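Fatty acid synthase 1, isoform A (Drosophila melanogaster, PDB 6FN6) probably makes long-chain saturated fatty acids from acetyl-CoA and malonyl-CoA with NADPH, this piece holding its dehydratase, enoylreductase and ketoreductase region. Local coordinates at residues Tyr927-Gly932 with Ile952-Arg957; Gly1007-Ala1012 with Ile1057-Val1062. One frame throughout, in Å; residues are numbered along the deposited sequence.

Interaction 1: residues Tyr927-Gly932 with Ile952-Arg957; sequences YILVGG and IVLTSR. With EDO (1,2-ethanediol), chain E.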
loop_
_atom_site.group_PDB
_atom_site.type_symbol
_atom_site.label_atom_id
_atom_site.label_comp_id
_atom_site.label_asym_id
_atom_site.label_seq_id
_atom_site.Cartn_x
_atom_site.Cartn_y
_atom_site.Cartn_z
ATOM N N TYR A 927 45.312 3.244 30.920
ATOM C CA TYR A 927 45.803 1.918 30.573
ATOM C C TYR A 927 46.832 2.010 29.459
ATOM O O TYR A 927 46.532 2.423 28.334
ATOM C CB TYR A 927 44.639 1.007 30.192
ATOM C CG TYR A 927 43.718 0.789 31.365
ATOM C CD1 TYR A 927 43.975 -0.208 32.295
ATOM C CD2 TYR A 927 42.616 1.611 31.570
ATOM C CE1 TYR A 927 43.147 -0.399 33.382
ATOM C CE2 TYR A 927 41.784 1.432 32.652
ATOM C CZ TYR A 927 42.051 0.428 33.560
ATOM O OH TYR A 927 41.214 0.259 34.642
ATOM N N ILE A 928 48.058 1.633 29.806
ATOM C CA ILE A 928 49.190 1.724 28.905
ATOM C C ILE A 928 49.338 0.420 28.146
ATOM O O ILE A 928 49.398 -0.649 28.747
ATOM C CB ILE A 928 50.478 2.057 29.676
ATOM C CG1 ILE A 928 50.307 3.352 30.472
ATOM C CG2 ILE A 928 51.663 2.177 28.722
ATOM C CD1 ILE A 928 51.368 3.549 31.533
ATOM N N LEU A 929 49.383 0.513 26.823
ATOM C CA LEU A 929 49.626 -0.650 25.983
ATOM C C LEU A 929 50.919 -0.462 25.201
ATOM O O LEU A 929 50.959 0.291 24.228
ATOM C CB LEU A 929 48.454 -0.892 25.029
ATOM C CG LEU A 929 47.156 -1.391 25.675
ATOM C CD1 LEU A 929 46.368 -0.255 26.304
ATOM C CD2 LEU A 929 46.307 -2.126 24.658
ATOM N N VAL A 930 51.975 -1.140 25.640
ATOM C CA VAL A 930 53.259 -1.066 24.958
ATOM C C VAL A 930 53.149 -1.835 23.655
ATOM O O VAL A 930 52.819 -3.020 23.654
ATOM C CB VAL A 930 54.401 -1.612 25.833
ATOM C CG1 VAL A 930 55.743 -1.437 25.135
ATOM C CG2 VAL A 930 54.418 -0.917 27.185
ATOM N N GLY A 931 53.453 -1.164 22.549
ATOM C CA GLY A 931 53.197 -1.712 21.230
ATOM C C GLY A 931 51.705 -1.746 20.965
ATOM O O GLY A 931 51.174 -2.697 20.390
ATOM N N GLY A 932 51.025 -0.685 21.380
ATOM C CA GLY A 932 49.577 -0.660 21.360
ATOM C C GLY A 932 48.933 -0.444 20.004
ATOM O O GLY A 932 47.735 -0.675 19.856
ATOM N N ILE A 952 43.375 5.937 27.419
ATOM C CA ILE A 952 44.238 4.978 26.743
ATOM C C ILE A 952 45.558 5.628 26.359
ATOM O O ILE A 952 45.587 6.726 25.800
ATOM C CB ILE A 952 43.542 4.390 25.499
ATOM C CG1 ILE A 952 42.281 3.618 25.896
ATOM C CG2 ILE A 952 44.502 3.510 24.700
ATOM C CD1 ILE A 952 42.533 2.371 26.721
ATOM N N VAL A 953 46.654 4.936 26.658
ATOM C CA VAL A 953 47.977 5.365 26.224
ATOM C C VAL A 953 48.607 4.270 25.377
ATOM O O VAL A 953 48.781 3.141 25.832
ATOM C CB VAL A 953 48.874 5.713 27.422
ATOM C CG1 VAL A 953 50.227 6.219 26.947
ATOM C CG2 VAL A 953 48.197 6.743 28.316
ATOM N N LEU A 954 48.947 4.615 24.141
ATOM C CA LEU A 954 49.578 3.674 23.229
ATOM C C LEU A 954 51.001 4.125 22.913
ATOM O O LEU A 954 51.217 5.257 22.474
ATOM C CB LEU A 954 48.771 3.553 21.934
ATOM C CG LEU A 954 47.271 3.267 22.066
ATOM C CD1 LEU A 954 46.604 3.344 20.699
ATOM C CD2 LEU A 954 47.020 1.910 22.702
ATOM N N THR A 955 51.970 3.240 23.131
ATOM C CA THR A 955 53.355 3.555 22.811
ATOM C C THR A 955 53.682 3.014 21.428
ATOM O O THR A 955 53.475 1.835 21.152
ATOM C CB THR A 955 54.348 2.976 23.839
ATOM O OG1 THR A 955 54.477 1.561 23.650
ATOM C CG2 THR A 955 53.889 3.265 25.259
ATOM N N SER A 956 54.177 3.887 20.559
ATOM C CA SER A 956 54.585 3.493 19.216
ATOM C C SER A 956 55.712 4.385 18.718
ATOM O O SER A 956 55.591 5.609 18.706
ATOM C CB SER A 956 53.403 3.563 18.247
ATOM O OG SER A 956 53.775 3.128 16.949
ATOM N N ARG A 957 56.811 3.763 18.310
ATOM C CA ARG A 957 57.962 4.505 17.823
ATOM C C ARG A 957 57.656 5.157 16.476
ATOM O O ARG A 957 58.021 6.308 16.238
ATOM C CB ARG A 957 59.178 3.585 17.707
ATOM C CG ARG A 957 59.577 2.919 19.022
ATOM C CD ARG A 957 59.820 3.931 20.136
ATOM N NE ARG A 957 60.771 4.975 19.756
ATOM C CZ ARG A 957 62.093 4.869 19.860
ATOM N NH1 ARG A 957 62.649 3.759 20.335
ATOM N NH2 ARG A 957 62.866 5.880 19.491
HETATM C C1 EDO E . 56.136 -0.228 19.276
HETATM O O1 EDO E . 56.926 0.634 18.454
HETATM C C2 EDO E . 56.728 -0.254 20.677
HETATM O O2 EDO E . 56.803 1.083 21.188
#
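I928 and V953 stand next to each other on one face of the sheet, their branches running in the same direction, with I928 CG1 4.1 Å from V953 CB. Two residues further along, the same face carries V930 and T955, whose side chains meet at a slant. T955 OG1 is turned between its backbone N and carbonyl carbon (chi1 75°), which brings it over the end of the opposing strand, where G931 N donates to it at 3.1 Å and 156°. This torsion also leaves T955 CG2 facing I928 CG2, 4.3 Å away. On the other face L954 CD2 reaches L929 CB at 3.9 Å and lies equally near G932 CA. The two parallel strands, 17° apart, belong to a beta-alpha-beta unit of the Rossmann-type ketoreductase domain: helix 935-946 joins them and packs on L929, I952 and L954. G931 and G932 fall in a type II turn, and G932 is consistent with the start of the glycine-rich pattern of Rossmann-type nucleotide-binding folds. Backbone bonds such as L929 N to V953 O (2.9 Å) fix the register. Beyond T955, R957 N donates to O1 of an ethanediol, probably from the crystallisation liquor, at 3.1 Å.

Interaction 2: residues Gly1007-Ala1012 with Ile1057-Val1062; sequences GIFNLA and ICFSSV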
loop_
_atom_site.group_PDB
_atom_site.type_symbol
_atom_site.label_atom_id
_atom_site.label_comp_id
_atom_site.label_asym_id
_atom_site.label_seq_id
_atom_site.Cartn_x
_atom_site.Cartn_y
_atom_site.Cartn_z
ATOM N N GLY A 1007 46.335 -0.273 34.647
ATOM C CA GLY A 1007 46.882 -1.456 34.011
ATOM C C GLY A 1007 47.985 -1.157 33.012
ATOM O O GLY A 1007 47.976 -0.120 32.347
ATOM N N ILE A 1008 48.937 -2.082 32.917
ATOM C CA ILE A 1008 50.031 -2.000 31.959
ATOM C C ILE A 1008 50.061 -3.293 31.161
ATOM O O ILE A 1008 50.144 -4.381 31.727
ATOM C CB ILE A 1008 51.380 -1.733 32.670
ATOM C CG1 ILE A 1008 51.375 -0.336 33.289
ATOM C CG2 ILE A 1008 52.562 -1.895 31.700
ATOM C CD1 ILE A 1008 52.584 -0.029 34.147
ATOM N N PHE A 1009 49.971 -3.170 29.844
ATOM C CA PHE A 1009 49.975 -4.329 28.960
ATOM C C PHE A 1009 51.192 -4.293 28.043
ATOM O O PHE A 1009 51.390 -3.340 27.293
ATOM C CB PHE A 1009 48.683 -4.386 28.139
ATOM C CG PHE A 1009 47.436 -4.333 28.972
ATOM C CD1 PHE A 1009 46.808 -5.500 29.380
ATOM C CD2 PHE A 1009 46.890 -3.120 29.350
ATOM C CE1 PHE A 1009 45.660 -5.454 30.151
ATOM C CE2 PHE A 1009 45.744 -3.069 30.122
ATOM C CZ PHE A 1009 45.129 -4.237 30.522
ATOM N N ASN A 1010 52.016 -5.333 28.132
ATOM C CA ASN A 1010 53.229 -5.428 27.335
ATOM C C ASN A 1010 52.997 -6.372 26.169
ATOM O O ASN A 1010 52.553 -7.506 26.357
ATOM C CB ASN A 1010 54.401 -5.912 28.187
ATOM C CG ASN A 1010 54.713 -4.972 29.329
ATOM O OD1 ASN A 1010 54.140 -5.082 30.413
ATOM N ND2 ASN A 1010 55.622 -4.033 29.089
ATOM N N LEU A 1011 53.299 -5.901 24.965
ATOM C CA LEU A 1011 53.011 -6.663 23.759
ATOM C C LEU A 1011 54.272 -6.980 22.962
ATOM O O LEU A 1011 54.834 -6.116 22.291
ATOM C CB LEU A 1011 52.013 -5.896 22.890
ATOM C CG LEU A 1011 50.790 -5.376 23.656
ATOM C CD1 LEU A 1011 49.850 -4.612 22.749
ATOM C CD2 LEU A 1011 50.045 -6.511 24.340
ATOM N N ALA A 1012 54.713 -8.231 23.057
ATOM C CA ALA A 1012 55.790 -8.740 22.217
ATOM C C ALA A 1012 55.209 -9.466 21.006
ATOM O O ALA A 1012 55.947 -10.001 20.180
ATOM C CB ALA A 1012 56.691 -9.672 23.011
ATOM N N ILE A 1057 50.390 -7.142 32.676
ATOM C CA ILE A 1057 50.256 -8.328 31.839
ATOM C C ILE A 1057 51.245 -8.285 30.678
ATOM O O ILE A 1057 51.452 -7.241 30.064
ATOM C CB ILE A 1057 48.803 -8.474 31.334
ATOM C CG1 ILE A 1057 47.852 -8.551 32.532
ATOM C CG2 ILE A 1057 48.662 -9.706 30.441
ATOM C CD1 ILE A 1057 46.391 -8.575 32.179
ATOM N N CYS A 1058 51.852 -9.435 30.398
ATOM C CA CYS A 1058 52.785 -9.589 29.289
ATOM C C CYS A 1058 52.282 -10.657 28.318
ATOM O O CYS A 1058 52.156 -11.823 28.691
ATOM C CB CYS A 1058 54.177 -9.971 29.804
ATOM S SG CYS A 1058 54.910 -8.814 30.994
ATOM N N PHE A 1059 51.986 -10.260 27.082
ATOM C CA PHE A 1059 51.531 -11.207 26.060
ATOM C C PHE A 1059 52.666 -11.676 25.153
ATOM O O PHE A 1059 53.613 -10.934 24.892
ATOM C CB PHE A 1059 50.425 -10.583 25.205
ATOM C CG PHE A 1059 49.172 -10.274 25.966
ATOM C CD1 PHE A 1059 48.188 -11.238 26.119
ATOM C CD2 PHE A 1059 48.975 -9.026 26.530
ATOM C CE1 PHE A 1059 47.032 -10.962 26.820
ATOM C CE2 PHE A 1059 47.819 -8.745 27.233
ATOM C CZ PHE A 1059 46.847 -9.715 27.378
ATOM N N SER A 1060 52.555 -12.911 24.669
ATOM C CA SER A 1060 53.554 -13.488 23.774
ATOM C C SER A 1060 53.134 -14.883 23.314
ATOM O O SER A 1060 52.134 -15.425 23.782
ATOM C CB SER A 1060 54.920 -13.556 24.459
ATOM O OG SER A 1060 54.833 -14.249 25.692
ATOM N N SER A 1061 53.903 -15.448 22.386
ATOM C CA SER A 1061 53.697 -16.818 21.926
ATOM C C SER A 1061 54.826 -17.724 22.424
ATOM O O SER A 1061 55.887 -17.243 22.820
ATOM C CB SER A 1061 53.613 -16.865 20.400
ATOM O OG SER A 1061 53.354 -18.181 19.944
ATOM N N VAL A 1062 54.592 -19.032 22.398
ATOM C CA VAL A 1062 55.580 -20.000 22.863
ATOM C C VAL A 1062 56.717 -20.131 21.854
ATOM O O VAL A 1062 56.500 -20.043 20.644
ATOM C CB VAL A 1062 54.928 -21.375 23.128
ATOM C CG1 VAL A 1062 55.956 -22.374 23.656
ATOM C CG2 VAL A 1062 53.768 -21.240 24.100
#
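F1059 reaches along the neighbouring strand to touch N1010, L1011 and F1009 in turn. Its CB lies 3.9 Å from N1010 O, the carbonyl that accepts the backbone bond from F1059 N. CG is set anti to the carbonyl carbon (chi1 -64°), and the ring then runs alongside the L1011 and F1009 side chains, all three pointing the same way. At CD2 the ring meets the L1011 methyl CD2 at 3.5 Å, an oblique approach. Further out, CE2 comes to F1009 CD1 at 4.0 Å; each of these atoms is near the plane of the other's ring, so the phenylalanines meet edge beside edge and do not stack. F1009 continues the row through CE1, which is 3.8 Å from I1057 CD1.

The reverse face is more polar. N1010 CB sits 3.7 Å from I1057 O, the carbonyl to which N1010 N donates, and OD1 lies beside C1058 SG at 3.9 Å without a hydrogen bond. With an alanine at N1010, CG and the amide would be gone, which is likely to open a gap beside C1058 and leave T1039 and L1042 of helix 1034-1049 without that neighbour.

The main-chain ladder runs I1057 N to I1008 O, N1010 N to I1057 O and F1059 N to N1010 O, all nearly straight (168-173°), and its last rung, A1012 N to F1059 O, is weak. The strands run parallel, 20° apart, as expected for the Rossmann-type sheet of a ketoreductase domain. Helix 935-946 packs against F1009, L1011 and F1059, with F936 meeting the F1059 ring; helices 1034-1049 and 1072-1090 close over C1058 on the reverse face, while strands 926-930 and 1096-1099 flank the pair.

Both contacts are buried pairings of parallel strands in the ketoreductase domain, their centres 12 Å apart. They are joined edge to edge: strand 926-930 of interaction 1 neighbours strand 1005-1011 of interaction 2, with probable backbone bonds I928 O to F1009 N and V930 N to F1009 O, each 2.8 Å. Helix 935-946 lies under both. Across the sheet the helices differ: 989-1002 lies over I928 and V953, 1034-1049 over N1010 and C1058. Interaction 1 is aliphatic with a threonine-glycine bond at its more open end, whereas interaction 2 sets two phenylalanine rings among I1057 and L1011 on its apolar side, and an asparagine and a cysteine on the other.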